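Local coordinates for thiamine phosphate pyrophosphorylase (Pyrococcus furiosus, PDB 1XI3), which probably condenses a thiazole phosphate with a hydroxymethylpyrimidine diphosphate to form thiamine phosphate, using magnesium as cofactor, at residues N49-T52 against R53-Y56; T61-Q64 against L65-Y69; E95-I99 against E100-E104. All coordinates share one frame; numbering follows the deposited sequence.

Contact 1 (N49-T52 against R53-Y56); sequences NAPT and REMY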
ATOM      1  N   ASN A  49      -0.481   8.851   5.105  1.00 25.57           N
ATOM      2  CA  ASN A  49       0.640   9.660   4.653  1.00 29.13           C
ATOM      3  C   ASN A  49       1.941   9.404   5.403  1.00 28.05           C
ATOM      4  O   ASN A  49       2.591  10.349   5.885  1.00 31.62           O
ATOM      5  CB  ASN A  49       0.281  11.149   4.739  1.00 31.24           C
ATOM      6  CG  ASN A  49      -0.984  11.483   3.983  1.00 34.87           C
ATOM      7  OD1 ASN A  49      -1.974  11.960   4.568  1.00 40.87           O
ATOM      8  ND2 ASN A  49      -0.977  11.220   2.682  1.00 39.73           N
ATOM      9  N   ALA A  50       2.309   8.133   5.525  1.00 19.30           N
ATOM     10  CA  ALA A  50       3.655   7.742   5.931  1.00 17.98           C
ATOM     11  C   ALA A  50       4.217   6.766   4.903  1.00 14.59           C
ATOM     12  O   ALA A  50       3.467   6.034   4.276  1.00 15.13           O
ATOM     13  CB  ALA A  50       3.626   7.082   7.263  1.00 17.05           C
ATOM     14  N   PRO A  51       5.539   6.724   4.774  1.00 14.00           N
ATOM     15  CA  PRO A  51       6.199   5.778   3.863  1.00 15.76           C
ATOM     16  C   PRO A  51       5.902   4.336   4.261  1.00 14.44           C
ATOM     17  O   PRO A  51       5.690   4.036   5.435  1.00 12.81           O
ATOM     18  CB  PRO A  51       7.699   6.081   4.022  1.00 17.52           C
ATOM     19  CG  PRO A  51       7.835   7.019   5.090  1.00 21.18           C
ATOM     20  CD  PRO A  51       6.497   7.595   5.465  1.00 18.07           C
ATOM     21  N   THR A  52       5.881   3.455   3.279  1.00 13.40           N
ATOM     22  CA  THR A  52       5.635   2.065   3.534  1.00  9.97           C
ATOM     23  C   THR A  52       6.620   1.474   4.533  1.00  9.42           C
ATOM     24  O   THR A  52       6.241   0.682   5.397  1.00 11.29           O
ATOM     25  CB  THR A  52       5.657   1.297   2.224  1.00 11.31           C
ATOM     26  OG1 THR A  52       4.678   1.851   1.352  1.00 11.19           O
ATOM     27  CG2 THR A  52       5.365  -0.150   2.451  1.00 12.02           C
ATOM     28  N   ARG A  53       7.868   1.921   4.474  1.00 11.16           N
ATOM     29  CA  ARG A  53       8.884   1.424   5.409  1.00 12.32           C
ATOM     30  C   ARG A  53       8.476   1.684   6.860  1.00 11.10           C
ATOM     31  O   ARG A  53       8.599   0.820   7.717  1.00 13.27           O
ATOM     32  CB  ARG A  53      10.245   2.046   5.149  1.00 14.72           C
ATOM     33  CG  ARG A  53      11.314   1.526   6.089  1.00 17.12           C
ATOM     34  CD  ARG A  53      12.658   2.029   5.664  0.50 21.13           C
ATOM     35  NE  ARG A  53      13.604   0.939   5.785  0.50 23.53           N
ATOM     36  CZ  ARG A  53      13.877   0.024   4.858  0.50 21.68           C
ATOM     37  NH1 ARG A  53      14.719  -0.908   5.200  0.50 19.20           N
ATOM     38  NH2 ARG A  53      13.330   0.013   3.612  0.50 19.15           N
ATOM     39  N   GLU A  54       7.978   2.877   7.109  1.00 11.62           N
ATOM     40  CA  GLU A  54       7.544   3.278   8.436  1.00 12.53           C
ATOM     41  C   GLU A  54       6.335   2.494   8.907  1.00 12.57           C
ATOM     42  O   GLU A  54       6.262   2.015  10.058  1.00 12.23           O
ATOM     43  CB  GLU A  54       7.226   4.769   8.424  1.00 13.90           C
ATOM     44  CG  GLU A  54       6.731   5.262   9.791  1.00 15.10           C
ATOM     45  CD  GLU A  54       6.561   6.727   9.885  1.00 17.94           C
ATOM     46  OE1 GLU A  54       7.072   7.477   8.996  1.00 19.32           O
ATOM     47  OE2 GLU A  54       5.932   7.147  10.889  1.00 19.35           O
ATOM     48  N   MET A  55       5.343   2.367   8.014  1.00 10.57           N
ATOM     49  CA  MET A  55       4.167   1.531   8.313  1.00 11.54           C
ATOM     50  C   MET A  55       4.587   0.096   8.695  1.00 11.32           C
ATOM     51  O   MET A  55       4.067  -0.490   9.647  1.00 11.31           O
ATOM     52  CB  MET A  55       3.220   1.514   7.111  1.00 12.67           C
ATOM     53  CG  MET A  55       2.677   2.889   6.757  1.00 12.73           C
ATOM     54  SD  MET A  55       1.529   2.677   5.402  1.00 14.17           S
ATOM     55  CE  MET A  55       0.772   4.267   5.266  1.00 18.91           C
ATOM     56  N   TYR A  56       5.579  -0.445   7.981  1.00 11.23           N
ATOM     57  CA  TYR A  56       6.078  -1.765   8.228  1.00 12.25           C
ATOM     58  C   TYR A  56       6.764  -1.832   9.584  1.00 11.91           C
ATOM     59  O   TYR A  56       6.492  -2.739  10.371  1.00 13.34           O
ATOM     60  CB  TYR A  56       7.051  -2.169   7.122  1.00 11.70           C
ATOM     61  CG  TYR A  56       7.855  -3.402   7.444  1.00 12.39           C
ATOM     62  CD1 TYR A  56       9.195  -3.312   7.777  1.00 14.85           C
ATOM     63  CD2 TYR A  56       7.264  -4.629   7.439  1.00 14.44           C
ATOM     64  CE1 TYR A  56       9.907  -4.441   8.129  1.00 17.47           C
ATOM     65  CE2 TYR A  56       7.988  -5.786   7.776  1.00 15.97           C
ATOM     66  CZ  TYR A  56       9.288  -5.668   8.084  1.00 17.75           C
ATOM     67  OH  TYR A  56       9.968  -6.819   8.415  1.00 21.24           O
TER
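Glu54 lays its carboxylate against the ring of Pro51 and the methyl of Ala50, with Glu54 OE1 3.6 Å from Pro51 CD. The overlap lies where the loop from strand 42-45 of the TIM barrel runs into helix 52-68, and Pro51 holds the N-cap position. Proline suits this place because its ring limits the backbone to an extended entry and its nitrogen has no hydrogen in need of a partner. Its carbonyl opens the helical ladder: Met55 N gives an almost straight bond to Pro51 O, 3.1 Å long with an angle of 172°. One step on, Tyr56 N repeats the pattern with Thr52 O at 2.9 Å. Glu54 has CG opposite its backbone N (chi1 179°) and stays extended beyond, which carries the acid back past the cap. There Glu54 OE2 forms a salt bridge with Arg23, and its charge probably also suits the positive end of the helix dipole. The small methyl of Ala50 lets the carboxylate and Met55 both come close, Ala50 CB lying 4.3 Å from Met55 CG. Thr52 uses its hydroxyl for bonds outside the turn: Thr52 OG1 bonds to Arg78 NH2 of its own chain and to Asp77 OD1 of the second subunit. Tyr56 leads its ring away from the turn to pack on Ala84 and Val85 of helix 79-85 and on Val101 of the second subunit, while Met55 rests on Val81 of the same helix. Flexible and apolar, Met55 also reaches back along the loop with a straight chain, bringing Met55 CE to 3.4 Å from Ala50 O.

Contact 2 (T61-Q64 against L65-Y69); sequences TLRQ and LTREY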
ATOM      1  N   THR A  61       6.212  -3.814  15.339  1.00 11.74           N
ATOM      2  CA  THR A  61       6.154  -3.585  16.787  1.00 12.64           C
ATOM      3  C   THR A  61       4.756  -3.847  17.356  1.00 11.94           C
ATOM      4  O   THR A  61       4.587  -4.511  18.361  1.00 12.40           O
ATOM      5  CB  THR A  61       6.626  -2.171  17.146  1.00 14.60           C
ATOM      6  OG1 THR A  61       7.986  -2.018  16.709  1.00 14.65           O
ATOM      7  CG2 THR A  61       6.565  -1.967  18.679  1.00 15.78           C
ATOM      8  N   LEU A  62       3.725  -3.305  16.702  1.00  9.45           N
ATOM      9  CA  LEU A  62       2.356  -3.541  17.151  1.00  7.77           C
ATOM     10  C   LEU A  62       1.927  -5.005  17.017  1.00  6.86           C
ATOM     11  O   LEU A  62       1.136  -5.494  17.805  1.00 11.30           O
ATOM     12  CB  LEU A  62       1.361  -2.626  16.397  1.00  7.92           C
ATOM     13  CG  LEU A  62       1.622  -1.114  16.520  1.00  9.17           C
ATOM     14  CD1 LEU A  62       0.485  -0.386  15.837  1.00 10.80           C
ATOM     15  CD2 LEU A  62       1.760  -0.617  17.954  1.00 13.29           C
ATOM     16  N   ARG A  63       2.461  -5.707  16.033  1.00 10.01           N
ATOM     17  CA  ARG A  63       2.200  -7.147  15.882  1.00  8.83           C
ATOM     18  C   ARG A  63       2.715  -7.874  17.119  1.00 11.22           C
ATOM     19  O   ARG A  63       2.003  -8.734  17.644  1.00 12.68           O
ATOM     20  CB  ARG A  63       2.866  -7.698  14.628  1.00 12.31           C
ATOM     21  CG  ARG A  63       2.777  -9.204  14.493  1.00 11.64           C
ATOM     22  CD  ARG A  63       1.411  -9.738  14.245  1.00 10.73           C
ATOM     23  NE  ARG A  63       0.475  -9.701  15.366  1.00  9.41           N
ATOM     24  CZ  ARG A  63      -0.747 -10.249  15.343  1.00 11.05           C
ATOM     25  NH1 ARG A  63      -1.198 -10.849  14.246  1.00 14.14           N
ATOM     26  NH2 ARG A  63      -1.539 -10.161  16.408  1.00 11.86           N
ATOM     27  N   GLN A  64       3.927  -7.532  17.548  1.00 13.31           N
ATOM     28  CA  GLN A  64       4.523  -8.145  18.745  1.00 13.67           C
ATOM     29  C   GLN A  64       3.727  -7.842  20.000  1.00 14.46           C
ATOM     30  O   GLN A  64       3.388  -8.742  20.771  1.00 14.99           O
ATOM     31  CB  GLN A  64       5.985  -7.704  18.906  1.00 18.01           C
ATOM     32  CG  GLN A  64       6.779  -8.437  20.010  1.00 22.90           C
ATOM     33  CD  GLN A  64       8.287  -8.133  19.944  1.00 28.92           C
ATOM     34  OE1 GLN A  64       8.887  -8.095  18.855  1.00 36.06           O
ATOM     35  NE2 GLN A  64       8.908  -7.904  21.119  1.00 36.74           N
ATOM     36  N   LEU A  65       3.387  -6.577  20.175  1.00 13.54           N
ATOM     37  CA  LEU A  65       2.610  -6.125  21.323  1.00 13.93           C
ATOM     38  C   LEU A  65       1.272  -6.805  21.410  1.00 17.72           C
ATOM     39  O   LEU A  65       0.885  -7.316  22.462  1.00 15.68           O
ATOM     40  CB  LEU A  65       2.396  -4.613  21.247  1.00 17.40           C
ATOM     41  CG  LEU A  65       3.463  -3.684  21.731  1.00 20.10           C
ATOM     42  CD1 LEU A  65       2.980  -2.271  21.492  1.00 20.76           C
ATOM     43  CD2 LEU A  65       3.747  -3.917  23.237  1.00 21.21           C
ATOM     44  N   THR A  66       0.525  -6.817  20.307  1.00 14.83           N
ATOM     45  CA  THR A  66      -0.749  -7.463  20.318  1.00 13.90           C
ATOM     46  C   THR A  66      -0.629  -8.939  20.710  1.00 15.75           C
ATOM     47  O   THR A  66      -1.411  -9.433  21.502  1.00 15.12           O
ATOM     48  CB  THR A  66      -1.534  -7.286  18.997  1.00 14.37           C
ATOM     49  OG1 THR A  66      -0.754  -7.740  17.876  1.00 12.18           O
ATOM     50  CG2 THR A  66      -1.926  -5.769  18.861  1.00 12.02           C
ATOM     51  N   ARG A  67       0.351  -9.630  20.171  1.00 16.21           N
ATOM     52  CA  ARG A  67       0.529 -11.052  20.518  1.00 16.38           C
ATOM     53  C   ARG A  67       0.782 -11.240  22.019  1.00 16.98           C
ATOM     54  O   ARG A  67       0.272 -12.194  22.642  1.00 16.85           O
ATOM     55  CB  ARG A  67       1.633 -11.659  19.687  1.00 14.57           C
ATOM     56  CG  ARG A  67       1.148 -12.072  18.348  1.00 14.53           C
ATOM     57  CD  ARG A  67       2.231 -12.337  17.383  1.00 15.17           C
ATOM     58  NE  ARG A  67       1.654 -12.888  16.166  1.00 17.57           N
ATOM     59  CZ  ARG A  67       2.289 -13.051  15.027  1.00 16.07           C
ATOM     60  NH1 ARG A  67       3.542 -12.666  14.868  1.00 16.55           N
ATOM     61  NH2 ARG A  67       1.626 -13.593  14.004  1.00 18.10           N
ATOM     62  N   GLU A  68       1.512 -10.307  22.599  1.00 17.98           N
ATOM     63  CA  GLU A  68       1.827 -10.371  24.035  1.00 20.98           C
ATOM     64  C   GLU A  68       0.586 -10.293  24.899  1.00 20.53           C
ATOM     65  O   GLU A  68       0.542 -10.840  26.018  1.00 19.17           O
ATOM     66  CB  GLU A  68       2.771  -9.242  24.402  1.00 22.12           C
ATOM     67  CG  GLU A  68       3.145  -9.200  25.859  1.00 29.15           C
ATOM     68  CD  GLU A  68       4.011  -8.016  26.204  1.00 32.42           C
ATOM     69  OE1 GLU A  68       4.123  -7.730  27.430  1.00 38.82           O
ATOM     70  OE2 GLU A  68       4.553  -7.358  25.276  1.00 31.54           O
ATOM     71  N   TYR A  69      -0.418  -9.582  24.408  1.00 18.07           N
ATOM     72  CA  TYR A  69      -1.707  -9.435  25.108  1.00 16.64           C
ATOM     73  C   TYR A  69      -2.853 -10.300  24.511  1.00 14.61           C
ATOM     74  O   TYR A  69      -4.020 -10.165  24.913  1.00 20.35           O
ATOM     75  CB  TYR A  69      -2.083  -7.966  25.113  1.00 19.49           C
ATOM     76  CG  TYR A  69      -1.236  -7.115  26.002  1.00 18.43           C
ATOM     77  CD1 TYR A  69      -0.056  -6.597  25.538  1.00 17.62           C
ATOM     78  CD2 TYR A  69      -1.626  -6.800  27.318  1.00 21.31           C
ATOM     79  CE1 TYR A  69       0.747  -5.797  26.321  1.00 22.59           C
ATOM     80  CE2 TYR A  69      -0.819  -5.986  28.116  1.00 22.03           C
ATOM     81  CZ  TYR A  69       0.363  -5.497  27.612  1.00 23.79           C
ATOM     82  OH  TYR A  69       1.204  -4.677  28.348  1.00 25.34           O
TER
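Arg63 and Arg67, one helical turn apart, stack their guanidinium groups flat, with group centres 4.1 Å apart and planes at 5°. The stack is offset: Arg67 NE rides near the rim of the Arg63 group, while Arg63 CD lies over the middle of the Arg67 group, 3.5 Å from Arg67 CZ. Bends at chi2 (68°) and chi3 fold Arg63 into this place. Its NH2 also gives a hydrogen bond of 2.9 Å to Thr66 OG1, tilted out of the guanidinium plane. Two such cations can probably lie together because acids balance them: Arg63 NH2 pairs with Asp88, and Arg67 NH2 with Asp86. An alanine in place of Arg63 would probably leave Asp88 without this partner and the Arg67 guanidinium, uncovered on that face, freer to turn. Leu65 works on another side of the helix. Its branched end meets Leu62, CD1 of Leu65 lying 4.1 Å from CD2 of Leu62, and packs on Leu36 of helix 28-37. Leu62 continues inward to Phe73 and Met45 on the strands, and Arg63 too lies buried by Phe73. Helix 52-68 is thereby fitted to its neighbours as the connection of a beta-alpha-beta unit, strands 42-45 and 72-76, in a TIM barrel.

Contact 3 (E95-I99 against E100-E104); sequences EDMPI and EVAKE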
ATOM      1  N   GLU A  95     -12.936   3.300  -0.593  1.00 15.05           N
ATOM      2  CA  GLU A  95     -11.752   3.788  -1.357  1.00 14.60           C
ATOM      3  C   GLU A  95     -10.588   2.803  -1.344  1.00 14.46           C
ATOM      4  O   GLU A  95      -9.495   3.125  -1.809  1.00 11.69           O
ATOM      5  CB  GLU A  95     -11.293   5.126  -0.797  1.00 19.95           C
ATOM      6  CG  GLU A  95     -12.382   6.226  -0.903  1.00 24.08           C
ATOM      7  N   ASP A  96     -10.827   1.595  -0.831  1.00 11.76           N
ATOM      8  CA  ASP A  96      -9.729   0.642  -0.663  1.00  9.86           C
ATOM      9  C   ASP A  96      -9.834  -0.494  -1.684  1.00 11.28           C
ATOM     10  O   ASP A  96     -10.740  -0.527  -2.545  1.00 14.22           O
ATOM     11  CB  ASP A  96      -9.726   0.088   0.769  1.00 10.17           C
ATOM     12  CG  ASP A  96      -9.523   1.155   1.826  1.00 14.33           C
ATOM     13  OD1 ASP A  96      -9.978   0.898   2.976  1.00 14.77           O
ATOM     14  OD2 ASP A  96      -8.952   2.245   1.545  1.00 12.28           O
ATOM     15  N   MET A  97      -8.919  -1.449  -1.601  1.00 11.98           N
ATOM     16  CA  MET A  97      -9.016  -2.620  -2.453  1.00 12.60           C
ATOM     17  C   MET A  97     -10.351  -3.305  -2.314  1.00 11.43           C
ATOM     18  O   MET A  97     -10.843  -3.465  -1.222  1.00 11.70           O
ATOM     19  CB  MET A  97      -7.925  -3.626  -2.062  1.00 11.96           C
ATOM     20  CG  MET A  97      -7.748  -4.691  -3.088  0.65 15.19           C
ATOM     21  SD  MET A  97      -6.256  -5.620  -2.810  0.65 14.78           S
ATOM     22  CE  MET A  97      -4.989  -4.427  -3.336  0.65 11.77           C
ATOM     23  N   PRO A  98     -10.972  -3.692  -3.439  1.00 13.47           N
ATOM     24  CA  PRO A  98     -12.237  -4.453  -3.332  1.00 13.12           C
ATOM     25  C   PRO A  98     -12.050  -5.736  -2.528  1.00 12.69           C
ATOM     26  O   PRO A  98     -10.997  -6.366  -2.601  1.00 12.95           O
ATOM     27  CB  PRO A  98     -12.563  -4.785  -4.784  1.00 15.22           C
ATOM     28  CG  PRO A  98     -11.908  -3.689  -5.556  1.00 16.97           C
ATOM     29  CD  PRO A  98     -10.620  -3.394  -4.834  1.00 15.58           C
ATOM     30  N   ILE A  99     -13.076  -6.081  -1.767  1.00 14.73           N
ATOM     31  CA  ILE A  99     -13.030  -7.212  -0.889  1.00 13.96           C
ATOM     32  C   ILE A  99     -12.599  -8.455  -1.619  1.00 14.92           C
ATOM     33  O   ILE A  99     -11.720  -9.185  -1.159  1.00 12.97           O
ATOM     34  CB  ILE A  99     -14.367  -7.429  -0.158  1.00 14.22           C
ATOM     35  CG1 ILE A  99     -14.643  -6.255   0.769  1.00 17.24           C
ATOM     36  CG2 ILE A  99     -14.333  -8.757   0.636  1.00 15.88           C
ATOM     37  CD1 ILE A  99     -16.034  -6.247   1.316  1.00 19.17           C
ATOM     38  N   GLU A 100     -13.193  -8.704  -2.779  1.00 15.42           N
ATOM     39  CA  GLU A 100     -12.909  -9.955  -3.476  1.00 19.14           C
ATOM     40  C   GLU A 100     -11.443 -10.039  -3.931  1.00 18.44           C
ATOM     41  O   GLU A 100     -10.853 -11.099  -3.970  1.00 18.12           O
ATOM     42  CB  GLU A 100     -13.881 -10.138  -4.658  1.00 21.68           C
ATOM     43  CG  GLU A 100     -13.677  -9.170  -5.826  1.00 27.62           C
ATOM     44  CD  GLU A 100     -14.407  -7.830  -5.697  1.00 29.69           C
ATOM     45  OE1 GLU A 100     -14.910  -7.434  -4.580  1.00 24.69           O
ATOM     46  OE2 GLU A 100     -14.461  -7.158  -6.762  1.00 31.14           O
ATOM     47  N   VAL A 101     -10.867  -8.889  -4.255  1.00 14.02           N
ATOM     48  CA  VAL A 101      -9.505  -8.822  -4.719  1.00 15.32           C
ATOM     49  C   VAL A 101      -8.567  -9.026  -3.548  1.00 11.78           C
ATOM     50  O   VAL A 101      -7.556  -9.726  -3.652  1.00 13.76           O
ATOM     51  CB  VAL A 101      -9.248  -7.431  -5.422  1.00 14.23           C
ATOM     52  CG1 VAL A 101      -7.783  -7.282  -5.815  1.00 18.34           C
ATOM     53  CG2 VAL A 101     -10.145  -7.299  -6.626  1.00 18.90           C
ATOM     54  N   ALA A 102      -8.869  -8.364  -2.440  1.00 12.39           N
ATOM     55  CA  ALA A 102      -8.075  -8.566  -1.208  1.00 12.61           C
ATOM     56  C   ALA A 102      -8.032 -10.039  -0.794  1.00 13.79           C
ATOM     57  O   ALA A 102      -6.973 -10.554  -0.409  1.00 14.66           O
ATOM     58  CB  ALA A 102      -8.658  -7.746  -0.094  1.00 12.86           C
ATOM     59  N   LYS A 103      -9.179 -10.702  -0.869  1.00 13.71           N
ATOM     60  CA  LYS A 103      -9.272 -12.119  -0.502  1.00 15.54           C
ATOM     61  C   LYS A 103      -8.433 -12.980  -1.430  1.00 16.83           C
ATOM     62  O   LYS A 103      -7.849 -13.981  -1.009  1.00 17.21           O
ATOM     63  CB  LYS A 103     -10.732 -12.583  -0.530  1.00 17.88           C
ATOM     64  CG  LYS A 103     -11.590 -11.993   0.590  1.00 20.65           C
ATOM     65  CD  LYS A 103     -12.959 -12.673   0.768  1.00 23.52           C
ATOM     66  CE  LYS A 103     -12.870 -14.087   1.381  1.00 28.27           C
ATOM     67  NZ  LYS A 103     -11.798 -14.277   2.470  1.00 29.52           N
ATOM     68  N   GLU A 104      -8.366 -12.598  -2.697  1.00 15.34           N
ATOM     69  CA  GLU A 104      -7.564 -13.320  -3.661  1.00 17.74           C
ATOM     70  C   GLU A 104      -6.063 -13.219  -3.375  1.00 17.36           C
ATOM     71  O   GLU A 104      -5.331 -14.223  -3.427  1.00 17.44           O
ATOM     72  CB  GLU A 104      -7.872 -12.812  -5.083  1.00 20.81           C
ATOM     73  CG  GLU A 104      -7.185 -13.586  -6.192  1.00 28.99           C
ATOM     74  CD  GLU A 104      -7.791 -14.985  -6.360  1.00 34.17           C
ATOM     75  OE1 GLU A 104      -9.041 -15.088  -6.426  1.00 45.16           O
ATOM     76  OE2 GLU A 104      -7.031 -15.972  -6.414  1.00 39.61           O
TER
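Val101 stands beside Pro98 and points the same way, so that one branch of the valine lies along the proline ring, Val101 CG2 3.9 Å from Pro98 CB. Its other branch is turned to Met97: Val101 CG1 meets Met97 SD at 3.8 Å in the methionine conformer described here, one of two in the model. A beta-branched residue suits the spot because its two methyls, set apart by the fork, can serve two neighbours at once. The methionine crosses the valine at about a right angle; CG anti to the backbone N (chi1 -166°) and an extended next bond carry the sulfur to Ala102, whose small methyl suits this approach, Met97 SD 4.2 Å from Ala102 CB. Glu100 folds back to the same proline carbon from another direction. Its CG sits between the backbone N and the carbonyl carbon (chi1 69°), and a second bend sets the carboxylate against the ring, with Glu100 OE1 3.5 Å from Pro98 CB. Ile99 and Lys103 form a looser ridge, Ile99 CG2 lying 4.2 Å from Lys103 CD; both also pack on Ile111 of strand 110-115. These side chains pack about the first turn of helix 99-105, whose N-cap is Pro98. Ala102 N bonds nearly straight to Pro98 O at 2.9 Å, and Lys103 N to Ile99 O at 3.0 Å. Pro98 and Val101 also pack on Arg53 and Tyr56 of the second subunit. Asp96, just before the turn, is predicted to bind magnesium. Glu100 packs on Lys127 of helix 118-127, yet its OE1 is buried without a hydrogen-bonding partner in the model; any stabilisation of its charge is probably indirect, perhaps from the helix start, Glu100 OE1 lying 3.6 Å from Ile99 N.

The three contacts follow one another along the chain within a single eight-stranded TIM barrel. Contacts 1 and 2 share helix 52-68, one at its start and the other at its end, with centres 18 Å apart. Contact 3 begins helix 99-105, after strand 89-92; its centre lies 20 Å from that of contact 1 and 25 Å from that of contact 2, and none of the three touches another within the chain. Contacts 1 and 3 are joined through the dimer, each packing against the equivalent of the other in the second subunit, close to predicted magnesium ligands. All three lie in the barrel's outer helical layer, but contact 2 touches no second subunit.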